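Local coordinates for protein tyrosinase (Aspergillus oryzae, PDB 6JU8) that probably uses a dinuclear copper centre and molecular oxygen to oxidise L-tyrosine and L-dopa to L-dopaquinone, a step of melanin biosynthesis, at residues D27-Y30 with L31-S35; L229-D232 with K233-S236; V363-A366 with A367-P370; R381-A384 with I385-V389; D431-L435 with N436-A440. The protein carries 1 engineered substitution. One frame throughout, in Å; residues are numbered along the deposited sequence.

Contact 1: D27-Y30 with L31-S35; sequences DDWY and LEQTS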
loop_
_atom_site.group_PDB
_atom_site.type_symbol
_atom_site.label_atom_id
_atom_site.label_comp_id
_atom_site.label_asym_id
_atom_site.label_seq_id
_atom_site.Cartn_x
_atom_site.Cartn_y
_atom_site.Cartn_z
ATOM N N ASP A 27 -14.304 -8.622 11.489
ATOM C CA ASP A 27 -15.120 -7.880 10.514
ATOM C C ASP A 27 -16.502 -7.646 11.109
ATOM O O ASP A 27 -17.053 -6.538 10.994
ATOM C CB ASP A 27 -15.191 -8.618 9.188
ATOM C CG ASP A 27 -14.031 -8.332 8.270
ATOM O OD1 ASP A 27 -13.114 -7.543 8.596
ATOM O OD2 ASP A 27 -14.030 -8.931 7.170
ATOM N N ASP A 28 -17.095 -8.673 11.745
ATOM C CA ASP A 28 -18.387 -8.469 12.392
ATOM C C ASP A 28 -18.278 -7.348 13.417
ATOM O O ASP A 28 -19.143 -6.472 13.528
ATOM C CB ASP A 28 -18.895 -9.732 13.096
ATOM C CG ASP A 28 -19.264 -10.875 12.179
ATOM O OD1 ASP A 28 -19.363 -10.658 10.952
ATOM O OD2 ASP A 28 -19.425 -12.009 12.707
ATOM N N TRP A 29 -17.220 -7.410 14.212
ATOM C CA TRP A 29 -17.023 -6.433 15.282
ATOM C C TRP A 29 -16.844 -5.034 14.725
ATOM O O TRP A 29 -17.451 -4.086 15.237
ATOM C CB TRP A 29 -15.800 -6.857 16.087
ATOM C CG TRP A 29 -15.380 -5.948 17.180
ATOM C CD1 TRP A 29 -15.880 -5.820 18.441
ATOM C CD2 TRP A 29 -14.278 -5.022 17.099
ATOM N NE1 TRP A 29 -15.180 -4.866 19.142
ATOM C CE2 TRP A 29 -14.190 -4.351 18.343
ATOM C CE3 TRP A 29 -13.388 -4.699 16.080
ATOM C CZ2 TRP A 29 -13.225 -3.376 18.578
ATOM C CZ3 TRP A 29 -12.427 -3.736 16.299
ATOM C CH2 TRP A 29 -12.362 -3.090 17.553
ATOM N N TYR A 30 -16.049 -4.882 13.667
ATOM C CA TYR A 30 -15.847 -3.564 13.079
ATOM C C TYR A 30 -17.180 -3.024 12.573
ATOM O O TYR A 30 -17.494 -1.848 12.791
ATOM C CB TYR A 30 -14.788 -3.616 11.951
ATOM C CG TYR A 30 -14.601 -2.213 11.374
ATOM C CD1 TYR A 30 -13.935 -1.250 12.121
ATOM C CD2 TYR A 30 -15.127 -1.848 10.146
ATOM C CE1 TYR A 30 -13.740 0.039 11.659
ATOM C CE2 TYR A 30 -14.951 -0.551 9.681
ATOM C CZ TYR A 30 -14.266 0.376 10.432
ATOM O OH TYR A 30 -14.101 1.675 10.000
ATOM N N LEU A 31 -17.987 -3.869 11.928
ATOM C CA LEU A 31 -19.273 -3.358 11.423
ATOM C C LEU A 31 -20.211 -3.062 12.576
ATOM O O LEU A 31 -20.954 -2.078 12.508
ATOM C CB LEU A 31 -19.891 -4.377 10.448
ATOM C CG LEU A 31 -19.030 -4.636 9.199
ATOM C CD1 LEU A 31 -19.604 -5.747 8.345
ATOM C CD2 LEU A 31 -18.837 -3.374 8.368
ATOM N N GLU A 32 -20.207 -3.849 13.645
ATOM C CA GLU A 32 -21.051 -3.542 14.806
ATOM C C GLU A 32 -20.646 -2.176 15.374
ATOM O O GLU A 32 -21.473 -1.360 15.781
ATOM C CB GLU A 32 -20.890 -4.588 15.904
ATOM C CG GLU A 32 -21.314 -6.015 15.721
ATOM C CD GLU A 32 -20.840 -6.965 16.809
ATOM O OE1 GLU A 32 -20.356 -6.566 17.896
ATOM O OE2 GLU A 32 -20.944 -8.194 16.585
ATOM N N GLN A 33 -19.331 -1.936 15.437
ATOM C CA GLN A 33 -18.822 -0.695 16.010
ATOM C C GLN A 33 -19.210 0.509 15.152
ATOM O O GLN A 33 -19.389 1.583 15.724
ATOM C CB GLN A 33 -17.299 -0.755 16.169
ATOM C CG GLN A 33 -16.844 -1.781 17.217
ATOM C CD GLN A 33 -17.116 -1.267 18.622
ATOM O OE1 GLN A 33 -16.586 -0.218 18.980
ATOM N NE2 GLN A 33 -17.976 -1.967 19.357
ATOM N N THR A 34 -19.290 0.363 13.836
ATOM C CA THR A 34 -19.352 1.505 12.938
ATOM C C THR A 34 -20.603 1.570 12.076
ATOM O O THR A 34 -20.822 2.619 11.464
ATOM C CB THR A 34 -18.150 1.530 11.950
ATOM O OG1 THR A 34 -18.147 0.342 11.146
ATOM C CG2 THR A 34 -16.845 1.592 12.713
ATOM N N SER A 35 -21.330 0.473 11.896
ATOM C CA SER A 35 -22.299 0.429 10.793
ATOM C C SER A 35 -23.598 1.072 11.246
ATOM O O SER A 35 -24.184 1.929 10.583
ATOM C CB SER A 35 -22.557 -1.015 10.357
ATOM O OG SER A 35 -21.628 -1.432 9.379
#

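Contact 2: L229-D232 with K233-S236; sequences LPFD and KCQS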
loop_
_atom_site.group_PDB
_atom_site.type_symbol
_atom_site.label_atom_id
_atom_site.label_comp_id
_atom_site.label_asym_id
_atom_site.label_seq_id
_atom_site.Cartn_x
_atom_site.Cartn_y
_atom_site.Cartn_z
ATOM N N LEU A 229 16.452 -12.230 3.574
ATOM C CA LEU A 229 15.335 -11.260 3.522
ATOM C C LEU A 229 15.734 -10.031 4.300
ATOM O O LEU A 229 16.129 -10.173 5.464
ATOM C CB LEU A 229 14.102 -11.914 4.166
ATOM C CG LEU A 229 13.594 -13.204 3.498
ATOM C CD1 LEU A 229 12.361 -13.733 4.215
ATOM C CD2 LEU A 229 13.300 -12.901 2.039
ATOM N N PRO A 230 15.683 -8.854 3.679
ATOM C CA PRO A 230 16.300 -7.658 4.283
ATOM C C PRO A 230 15.491 -6.933 5.344
ATOM O O PRO A 230 15.311 -5.709 5.300
ATOM C CB PRO A 230 16.511 -6.741 3.072
ATOM C CG PRO A 230 15.362 -7.082 2.145
ATOM C CD PRO A 230 15.198 -8.581 2.309
ATOM N N PHE A 231 15.034 -7.667 6.358
ATOM C CA PHE A 231 14.229 -7.096 7.440
ATOM C C PHE A 231 15.045 -6.102 8.254
ATOM O O PHE A 231 14.422 -5.248 8.894
ATOM C CB PHE A 231 13.654 -8.206 8.310
ATOM C CG PHE A 231 12.646 -9.038 7.560
ATOM C CD1 PHE A 231 11.492 -8.489 7.025
ATOM C CD2 PHE A 231 12.853 -10.400 7.379
ATOM C CE1 PHE A 231 10.566 -9.257 6.363
ATOM C CE2 PHE A 231 11.903 -11.186 6.755
ATOM C CZ PHE A 231 10.730 -10.633 6.265
ATOM N N ASP A 232 16.373 -6.157 8.228
ATOM C CA ASP A 232 17.179 -5.127 8.858
ATOM C C ASP A 232 17.019 -3.758 8.202
ATOM O O ASP A 232 17.290 -2.736 8.843
ATOM C CB ASP A 232 18.665 -5.548 8.829
ATOM C CG ASP A 232 19.209 -5.920 7.464
ATOM O OD1 ASP A 232 18.481 -6.472 6.618
ATOM O OD2 ASP A 232 20.410 -5.641 7.201
ATOM N N LYS A 233 16.558 -3.725 6.956
ATOM C CA LYS A 233 16.423 -2.497 6.172
ATOM C C LYS A 233 15.014 -1.930 6.212
ATOM O O LYS A 233 14.713 -0.933 5.553
ATOM C CB LYS A 233 16.830 -2.734 4.717
ATOM C CG LYS A 233 18.234 -3.261 4.534
ATOM C CD LYS A 233 19.287 -2.339 5.111
ATOM C CE LYS A 233 20.698 -2.850 4.839
ATOM N NZ LYS A 233 21.685 -1.863 5.376
ATOM N N CYS A 234 14.126 -2.575 6.989
ATOM C CA CYS A 234 12.772 -2.091 7.152
ATOM C C CYS A 234 12.609 -1.223 8.386
ATOM O O CYS A 234 13.054 -1.607 9.479
ATOM C CB CYS A 234 11.799 -3.265 7.326
ATOM S SG CYS A 234 11.842 -4.438 5.958
ATOM N N GLN A 235 11.929 -0.094 8.216
ATOM C CA GLN A 235 11.423 0.653 9.369
ATOM C C GLN A 235 10.020 0.162 9.747
ATOM O O GLN A 235 9.717 0.053 10.942
ATOM C CB GLN A 235 11.408 2.166 9.074
ATOM C CG GLN A 235 10.910 2.981 10.247
ATOM C CD GLN A 235 11.118 4.480 10.066
ATOM O OE1 GLN A 235 11.890 4.964 9.257
ATOM N NE2 GLN A 235 10.442 5.207 10.945
ATOM N N SER A 236 9.205 -0.119 8.748
ATOM C CA SER A 236 7.834 -0.602 8.899
ATOM C C SER A 236 7.731 -2.069 8.503
ATOM O O SER A 236 8.410 -2.531 7.599
ATOM C CB SER A 236 6.912 0.219 7.990
ATOM O OG SER A 236 5.567 -0.222 8.114
HETATM O O HOH W 1 21.640 -3.480 8.297
#

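Contact 3: V363-A366 with A367-P370; sequences VPVA and AYDP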
loop_
_atom_site.group_PDB
_atom_site.type_symbol
_atom_site.label_atom_id
_atom_site.label_comp_id
_atom_site.label_asym_id
_atom_site.label_seq_id
_atom_site.Cartn_x
_atom_site.Cartn_y
_atom_site.Cartn_z
ATOM N N VAL A 363 9.150 -16.523 10.156
ATOM C CA VAL A 363 8.958 -16.765 11.598
ATOM C C VAL A 363 9.702 -15.756 12.451
ATOM O O VAL A 363 9.116 -15.241 13.420
ATOM C CB VAL A 363 9.376 -18.198 11.974
ATOM C CG1 VAL A 363 9.552 -18.368 13.476
ATOM C CG2 VAL A 363 8.309 -19.176 11.474
ATOM N N PRO A 364 10.966 -15.418 12.191
ATOM C CA PRO A 364 11.646 -14.485 13.082
ATOM C C PRO A 364 10.985 -13.125 13.218
ATOM O O PRO A 364 11.240 -12.473 14.234
ATOM C CB PRO A 364 13.044 -14.348 12.469
ATOM C CG PRO A 364 13.234 -15.594 11.658
ATOM C CD PRO A 364 11.860 -15.979 11.170
ATOM N N VAL A 365 10.177 -12.659 12.260
ATOM C CA VAL A 365 9.647 -11.306 12.326
ATOM C C VAL A 365 8.144 -11.213 12.148
ATOM O O VAL A 365 7.612 -10.094 12.167
ATOM C CB VAL A 365 10.357 -10.355 11.331
ATOM C CG1 VAL A 365 11.826 -10.186 11.704
ATOM C CG2 VAL A 365 10.199 -10.850 9.899
ATOM N N ALA A 366 7.444 -12.341 12.005
ATOM C CA ALA A 366 6.016 -12.288 11.713
ATOM C C ALA A 366 5.219 -11.578 12.792
ATOM O O ALA A 366 4.201 -10.926 12.473
ATOM C CB ALA A 366 5.504 -13.716 11.537
ATOM N N ALA A 367 5.616 -11.712 14.058
ATOM C CA ALA A 367 4.809 -11.142 15.145
ATOM C C ALA A 367 4.826 -9.623 15.145
ATOM O O ALA A 367 3.970 -9.011 15.792
ATOM C CB ALA A 367 5.273 -11.718 16.487
ATOM N N TYR A 368 5.724 -8.979 14.386
ATOM C CA TYR A 368 5.716 -7.514 14.326
ATOM C C TYR A 368 4.500 -7.014 13.571
ATOM O O TYR A 368 4.034 -5.894 13.806
ATOM C CB TYR A 368 7.044 -6.947 13.752
ATOM C CG TYR A 368 8.128 -7.237 14.754
ATOM C CD1 TYR A 368 8.255 -6.493 15.910
ATOM C CD2 TYR A 368 9.000 -8.300 14.573
ATOM C CE1 TYR A 368 9.246 -6.788 16.845
ATOM C CE2 TYR A 368 9.966 -8.609 15.514
ATOM C CZ TYR A 368 10.104 -7.857 16.648
ATOM O OH TYR A 368 11.038 -8.147 17.607
ATOM N N ASP A 369 3.959 -7.814 12.643
ATOM C CA ASP A 369 2.802 -7.338 11.883
ATOM C C ASP A 369 1.563 -7.482 12.749
ATOM O O ASP A 369 1.302 -8.621 13.194
ATOM C CB ASP A 369 2.645 -8.143 10.591
ATOM C CG ASP A 369 1.575 -7.553 9.678
ATOM O OD1 ASP A 369 0.520 -7.132 10.232
ATOM O OD2 ASP A 369 1.778 -7.557 8.439
ATOM N N PRO A 370 0.804 -6.438 13.022
ATOM C CA PRO A 370 -0.354 -6.575 13.924
ATOM C C PRO A 370 -1.363 -7.632 13.515
ATOM O O PRO A 370 -2.114 -8.118 14.376
ATOM C CB PRO A 370 -0.977 -5.158 13.878
ATOM C CG PRO A 370 0.227 -4.268 13.660
ATOM C CD PRO A 370 1.054 -5.008 12.626
HETATM O O HOH W 2 8.257 -12.982 15.008
#

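Contact 4: R381-A384 with I385-V389; sequences RLTA and IWQTV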
loop_
_atom_site.group_PDB
_atom_site.type_symbol
_atom_site.label_atom_id
_atom_site.label_comp_id
_atom_site.label_asym_id
_atom_site.label_seq_id
_atom_site.Cartn_x
_atom_site.Cartn_y
_atom_site.Cartn_z
ATOM N N ARG A 381 -9.107 -20.244 18.136
ATOM C CA ARG A 381 -10.526 -20.597 17.936
ATOM C C ARG A 381 -10.678 -21.954 17.251
ATOM O O ARG A 381 -11.501 -22.781 17.656
ATOM C CB ARG A 381 -11.173 -19.458 17.132
ATOM C CG ARG A 381 -12.647 -19.751 16.767
ATOM C CD ARG A 381 -13.248 -18.475 16.145
ATOM N NE ARG A 381 -14.518 -18.747 15.491
ATOM C CZ ARG A 381 -14.626 -19.210 14.241
ATOM N NH1 ARG A 381 -13.532 -19.471 13.518
ATOM N NH2 ARG A 381 -15.814 -19.442 13.711
ATOM N N LEU A 382 -9.888 -22.186 16.197
ATOM C CA LEU A 382 -9.943 -23.474 15.507
ATOM C C LEU A 382 -9.542 -24.603 16.450
ATOM O O LEU A 382 -10.136 -25.680 16.442
ATOM C CB LEU A 382 -9.026 -23.469 14.289
ATOM C CG LEU A 382 -9.485 -22.564 13.129
ATOM C CD1 LEU A 382 -8.427 -22.554 12.042
ATOM C CD2 LEU A 382 -10.840 -23.004 12.586
ATOM N N THR A 383 -8.551 -24.347 17.296
ATOM C CA THR A 383 -8.164 -25.325 18.318
ATOM C C THR A 383 -9.346 -25.580 19.247
ATOM O O THR A 383 -9.639 -26.753 19.575
ATOM C CB THR A 383 -6.933 -24.866 19.094
ATOM O OG1 THR A 383 -5.844 -24.693 18.172
ATOM C CG2 THR A 383 -6.500 -25.942 20.084
ATOM N N ALA A 384 -9.997 -24.527 19.741
ATOM C CA ALA A 384 -11.130 -24.698 20.658
ATOM C C ALA A 384 -12.263 -25.432 19.987
ATOM O O ALA A 384 -12.915 -26.294 20.595
ATOM C CB ALA A 384 -11.582 -23.306 21.130
ATOM N N ILE A 385 -12.556 -25.121 18.716
ATOM C CA ILE A 385 -13.589 -25.883 17.977
ATOM C C ILE A 385 -13.245 -27.361 17.921
ATOM O O ILE A 385 -14.066 -28.248 18.216
ATOM C CB ILE A 385 -13.760 -25.344 16.543
ATOM C CG1 ILE A 385 -14.288 -23.906 16.544
ATOM C CG2 ILE A 385 -14.662 -26.277 15.732
ATOM C CD1 ILE A 385 -14.171 -23.201 15.208
ATOM N N TRP A 386 -11.993 -27.641 17.519
ATOM C CA TRP A 386 -11.604 -29.042 17.338
ATOM C C TRP A 386 -11.646 -29.747 18.681
ATOM O O TRP A 386 -12.104 -30.897 18.756
ATOM C CB TRP A 386 -10.212 -29.115 16.688
ATOM C CG TRP A 386 -9.822 -30.509 16.319
ATOM C CD1 TRP A 386 -10.076 -31.086 15.095
ATOM C CD2 TRP A 386 -9.158 -31.508 17.109
ATOM N NE1 TRP A 386 -9.591 -32.364 15.082
ATOM C CE2 TRP A 386 -9.022 -32.656 16.307
ATOM C CE3 TRP A 386 -8.650 -31.531 18.408
ATOM C CZ2 TRP A 386 -8.412 -33.842 16.741
ATOM C CZ3 TRP A 386 -8.040 -32.710 18.841
ATOM C CH2 TRP A 386 -7.921 -33.839 18.034
ATOM N N GLN A 387 -11.204 -29.086 19.757
ATOM C CA GLN A 387 -11.287 -29.716 21.082
ATOM C C GLN A 387 -12.739 -30.056 21.431
ATOM O O GLN A 387 -13.017 -31.116 21.978
ATOM C CB GLN A 387 -10.730 -28.805 22.161
ATOM C CG GLN A 387 -9.218 -28.610 22.158
ATOM C CD GLN A 387 -8.864 -27.667 23.294
ATOM O OE1 GLN A 387 -8.594 -26.480 23.073
ATOM N NE2 GLN A 387 -8.907 -28.153 24.530
ATOM N N THR A 388 -13.650 -29.153 21.118
ATOM C CA THR A 388 -15.066 -29.340 21.441
ATOM C C THR A 388 -15.631 -30.595 20.797
ATOM O O THR A 388 -16.405 -31.312 21.440
ATOM C CB THR A 388 -15.863 -28.101 21.002
ATOM O OG1 THR A 388 -15.425 -26.954 21.772
ATOM C CG2 THR A 388 -17.345 -28.269 21.255
ATOM N N VAL A 389 -15.237 -30.859 19.539
ATOM C CA VAL A 389 -15.803 -32.027 18.861
ATOM C C VAL A 389 -14.871 -33.235 18.891
ATOM O O VAL A 389 -15.206 -34.272 18.304
ATOM C CB VAL A 389 -16.242 -31.664 17.430
ATOM C CG1 VAL A 389 -17.276 -30.546 17.494
ATOM C CG2 VAL A 389 -15.081 -31.198 16.560
#

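Contact 5: D431-L435 with N436-A440; sequences DWRSL and NYDYA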
loop_
_atom_site.group_PDB
_atom_site.type_symbol
_atom_site.label_atom_id
_atom_site.label_comp_id
_atom_site.label_asym_id
_atom_site.label_seq_id
_atom_site.Cartn_x
_atom_site.Cartn_y
_atom_site.Cartn_z
ATOM N N ASP A 431 -8.736 -25.879 29.013
ATOM C CA ASP A 431 -10.012 -25.164 28.976
ATOM C C ASP A 431 -9.723 -23.675 28.802
ATOM O O ASP A 431 -9.302 -23.017 29.765
ATOM C CB ASP A 431 -10.802 -25.414 30.266
ATOM C CG ASP A 431 -12.177 -24.775 30.222
ATOM O OD1 ASP A 431 -12.531 -24.097 29.234
ATOM O OD2 ASP A 431 -12.908 -24.935 31.219
ATOM N N TRP A 432 -9.892 -23.175 27.600
ATOM C CA TRP A 432 -9.563 -21.780 27.305
ATOM C C TRP A 432 -10.411 -20.864 28.182
ATOM O O TRP A 432 -10.024 -19.723 28.431
ATOM C CB TRP A 432 -9.729 -21.492 25.802
ATOM C CG TRP A 432 -11.134 -21.784 25.359
ATOM C CD1 TRP A 432 -12.176 -20.898 25.324
ATOM C CD2 TRP A 432 -11.646 -23.043 24.895
ATOM N NE1 TRP A 432 -13.314 -21.553 24.867
ATOM C CE2 TRP A 432 -13.005 -22.863 24.601
ATOM C CE3 TRP A 432 -11.058 -24.311 24.717
ATOM C CZ2 TRP A 432 -13.819 -23.900 24.120
ATOM C CZ3 TRP A 432 -11.872 -25.333 24.245
ATOM C CH2 TRP A 432 -13.223 -25.124 23.960
ATOM N N ARG A 433 -11.551 -21.341 28.673
ATOM C CA ARG A 433 -12.428 -20.492 29.469
ATOM C C ARG A 433 -11.785 -20.162 30.806
ATOM O O ARG A 433 -12.169 -19.204 31.486
ATOM C CB ARG A 433 -13.814 -21.125 29.633
ATOM C CG ARG A 433 -14.579 -21.155 28.311
ATOM C CD ARG A 433 -15.636 -22.254 28.274
ATOM N NE ARG A 433 -14.945 -23.532 28.062
ATOM C CZ ARG A 433 -15.173 -24.544 27.245
ATOM N NH1 ARG A 433 -16.195 -24.549 26.392
ATOM N NH2 ARG A 433 -14.363 -25.606 27.264
ATOM N N SER A 434 -10.774 -20.945 31.191
ATOM C CA SER A 434 -10.089 -20.584 32.439
ATOM C C SER A 434 -9.322 -19.277 32.283
ATOM O O SER A 434 -8.958 -18.682 33.294
ATOM C CB SER A 434 -9.137 -21.693 32.888
ATOM O OG SER A 434 -8.098 -21.823 31.950
ATOM N N LEU A 435 -9.082 -18.837 31.046
ATOM C CA LEU A 435 -8.417 -17.562 30.765
ATOM C C LEU A 435 -9.432 -16.444 30.556
ATOM O O LEU A 435 -9.086 -15.345 30.139
ATOM C CB LEU A 435 -7.515 -17.722 29.527
ATOM C CG LEU A 435 -6.398 -18.760 29.687
ATOM C CD1 LEU A 435 -5.705 -19.030 28.358
ATOM C CD2 LEU A 435 -5.418 -18.282 30.755
ATOM N N ASN A 436 -10.693 -16.745 30.840
ATOM C CA ASN A 436 -11.794 -15.807 30.859
ATOM C C ASN A 436 -12.125 -15.215 29.488
ATOM O O ASN A 436 -12.406 -14.015 29.360
ATOM C CB ASN A 436 -11.560 -14.646 31.840
ATOM C CG ASN A 436 -12.881 -13.991 32.212
ATOM O OD1 ASN A 436 -13.935 -14.637 32.151
ATOM N ND2 ASN A 436 -12.895 -12.721 32.603
ATOM N N TYR A 437 -12.125 -16.030 28.452
ATOM C CA TYR A 437 -12.681 -15.670 27.160
ATOM C C TYR A 437 -13.364 -16.908 26.588
ATOM O O TYR A 437 -13.138 -18.039 27.035
ATOM C CB TYR A 437 -11.625 -15.151 26.184
ATOM C CG TYR A 437 -10.608 -16.184 25.734
ATOM C CD1 TYR A 437 -10.872 -17.039 24.687
ATOM C CD2 TYR A 437 -9.380 -16.309 26.392
ATOM C CE1 TYR A 437 -9.931 -17.990 24.292
ATOM C CE2 TYR A 437 -8.422 -17.234 26.002
ATOM C CZ TYR A 437 -8.713 -18.075 24.940
ATOM O OH TYR A 437 -7.758 -18.995 24.556
ATOM N N ASP A 438 -14.180 -16.658 25.574
ATOM C CA ASP A 438 -14.805 -17.786 24.866
ATOM C C ASP A 438 -15.030 -17.363 23.414
ATOM O O ASP A 438 -14.743 -16.217 23.038
ATOM C CB ASP A 438 -16.098 -18.179 25.551
ATOM C CG ASP A 438 -16.563 -19.604 25.369
ATOM O OD1 ASP A 438 -15.936 -20.346 24.580
ATOM O OD2 ASP A 438 -17.573 -19.961 26.012
ATOM N N TYR A 439 -15.514 -18.286 22.593
ATOM C CA TYR A 439 -15.913 -18.016 21.214
ATOM C C TYR A 439 -17.402 -18.311 21.065
ATOM O O TYR A 439 -17.897 -19.274 21.648
ATOM C CB TYR A 439 -15.113 -18.890 20.233
ATOM C CG TYR A 439 -13.624 -18.641 20.382
ATOM C CD1 TYR A 439 -13.059 -17.486 19.836
ATOM C CD2 TYR A 439 -12.813 -19.543 21.072
ATOM C CE1 TYR A 439 -11.700 -17.230 19.960
ATOM C CE2 TYR A 439 -11.451 -19.290 21.204
ATOM C CZ TYR A 439 -10.905 -18.137 20.653
ATOM O OH TYR A 439 -9.556 -17.856 20.777
ATOM N N ALA A 440 -18.114 -17.524 20.280
ATOM C CA ALA A 440 -19.536 -17.818 20.082
ATOM C C ALA A 440 -19.764 -19.255 19.619
ATOM O O ALA A 440 -20.694 -19.930 20.079
ATOM C CB ALA A 440 -20.169 -16.883 19.066
HETATM O O HOH W 3 -18.300 -22.402 25.942
#

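Contact 1: D27-Y30 with L31-S35
From D27 to T34 the backbone runs on as one alpha-helix, and successive i to i+4 bonds join the two halves. L31 N donates to D27 O at 3.0 Å, E32 N to D28 O at 2.8 Å and Q33 N to W29 O at 2.9 Å. At the end of the series Y30 O takes the hydroxyl T34 OG1 at 2.8 Å, from above the carbonyl plane, while the bond from T34 N to the same oxygen is weak. With chi1 at 60°, T34 OG1 lies between its own backbone N and carbonyl carbon, where it can reach back one turn, and CG2 is left over a face of the Y30 ring, a CH-pi contact of 3.9 Å from CG2 to the ring centroid. Threonine thus serves both the polar and the aromatic neighbour toward the C-terminal part of helix 26-34. Chi1 of Q33 (-67°) puts CG over the five-membered ring of W29, 4.0 Å from its centroid, and a bend at chi2 then turns the amide plane to within 13° of the indole. W29 NE1 donates to Q42 and Q33 OE1 accepts from L43 N, both on helix 41-55, while Y30 OH bonds D249 of the second subunit. The carboxylates of D28 and E32 turn to different bases, D28 to R154 and R157, E32 to K24.

Contact 2: L229-D232 with K233-S236
P230 O receives K233 N at 2.9 Å, and one residue on F231 O receives C234 N at 3.3 Å; these i to i+3 bonds wind P230-C234 into a short 3-10 turn, in the loop between strand 225-229 and helix 248-251 of the tyrosinase central domain. Proline suits the entry, its phi already restricted at the centre of an inverse gamma turn, and its CB packs on K233 CG at 4.1 Å. C234 SG sits 4.2 Å from F231 CD1, an oblique sulfur-aromatic contact. D232 and K233 run side by side in the same direction. The lysine bends at chi2 (-59°), which carries its CE to 3.7 Å from D232 OD2. Water 1 joins the pair, donating to OD2 at 2.7 Å and accepting a weak bond from NZ. Further out, F231 meets the H359 ring and touches V365, and W251 packs against P230 and K233. Because D232 OD2 and K233 NZ remain 4.4 Å apart, beyond a salt bridge, the attraction between the two charges is probably softened by solvent.

Contact 3: V363-A366 with A367-P370
This is a tight turn held by two backbone bonds, set in the buried loop that leads from strand 356-357 into helix 371-389. V365 O accepts from Y368 N at 3.1 Å and A366 O from D369 N, also at 3.1 Å, both i to i+3. The side chains add one main touch: V365 CB lies 4.1 Å from Y368 CD2, and V365 O comes to 3.3 Å from that same carbon near the plane of the ring. Y368 CG is anti to the carbonyl carbon (chi1 -68°), which swings the ring back beside V365, and its OH bonds A73 O. Alanines suit positions 366 and 367, where their small methyl groups lie about 4 Å, at nearest atoms, from the side chains of copper ligands H336 and H71 respectively. Water 2 donates to V363 O at 2.9 Å and accepts from A367 N at 3.1 Å, giving the A367 amide and the V363 carbonyl a shared partner. D369 OD1 accepts from I371 N, a cap at the start of the helix that carries copper ligand H376, and OD2 forms a salt bridge with K239; with a donor on each oxygen, this carboxylate is probably kept ionised.

Contact 4: R381-A384 with I385-V389
I385 reaches back along its helix toward R381. Its CB stands 3.6 Å from R381 O, CG1 closes to 3.2 Å from that oxygen, and CD1 ends over the centre of the guanidinium face, 4.1 Å from R381 CZ. CD1 also lies 4.2 Å from L382 CD2. The isoleucine CG1 is anti to its carbonyl carbon (chi1 -64°) and the arginine is extended from CG to NE, a pairing that lets an apolar methyl cover a flat cation whose N-H groups point outward, NH2 to Y456 and NH1 to N378. Helix 371-389, one of the helices that supply copper ligands in this tyrosinase domain, carries both residues, and its i to i+4 bonds run straight through the contact: I385 N donates to R381 O at 2.8 Å. Farther along, T388 donates twice to A384 O, through OG1 and N, from opposite faces of the carbonyl plane. A small residue suits 384, where R108 of helix 103-129 and W432 both pack. On another side of the helix Q387 crosses T383, its OE1 3.7 Å from T383 CG2. That amide is fixed at both ends, with R108 giving to OE1 and NE2 giving to K430 O.

Contact 5: D431-L435 with N436-A440
W432 and Y437 form the densely packed side, with W432 CB 3.4 Å from Y437 OH and L435 CB 3.7 Å from Y437 CE2. Chi1 of W432 (58°) turns the indole toward D438, and NE1 gives D438 OD1 an almost straight bond of 2.9 Å, in the indole plane but from above that of the carboxylate. Together with Y439 these rings make an aromatic cluster, buried between helices 103-129 and 371-389; both tyrosine hydroxyls bond D380. The backbone turns here by N436 N to R433 O, 2.9 Å. The other side is more polar and reaches water. R433 lays its guanidinium over a face of the W432 indole and bonds D431 OD1 through NE at 2.7 Å, a salt bridge; R433 N binds that oxygen too, closing an Asx turn. Water 3 spans R433 NH1 and D438 OD2. D438 OD1 also accepts from T442, so the aspartate is probably held as an anion, whereas buried Y437 O lacks a conventional donor and meets a CA-H...O contact from R433 CA at 3.5 Å.

Overall arrangement
All five contacts are local and follow one another in series, so none nests in or crosses another. Contact 1 lies on helix 26-34, at the edge of the chain where the second subunit meets it. Contact 2 closes a turn after strand 225-229, and contact 3 another just before helix 371-389; they touch where F231 CE2 packs on V365 CG2 at 3.6 Å, tying the outer loop to the copper neighbourhood. Contact 4 lies further along that same helix, and contact 5 closes the turn of the later loop that covers it, with W432 CH2 3.6 Å from A384 O. Contacts 2 and 4 lie on opposite sides of the chain centre, about 36 Å apart between centres.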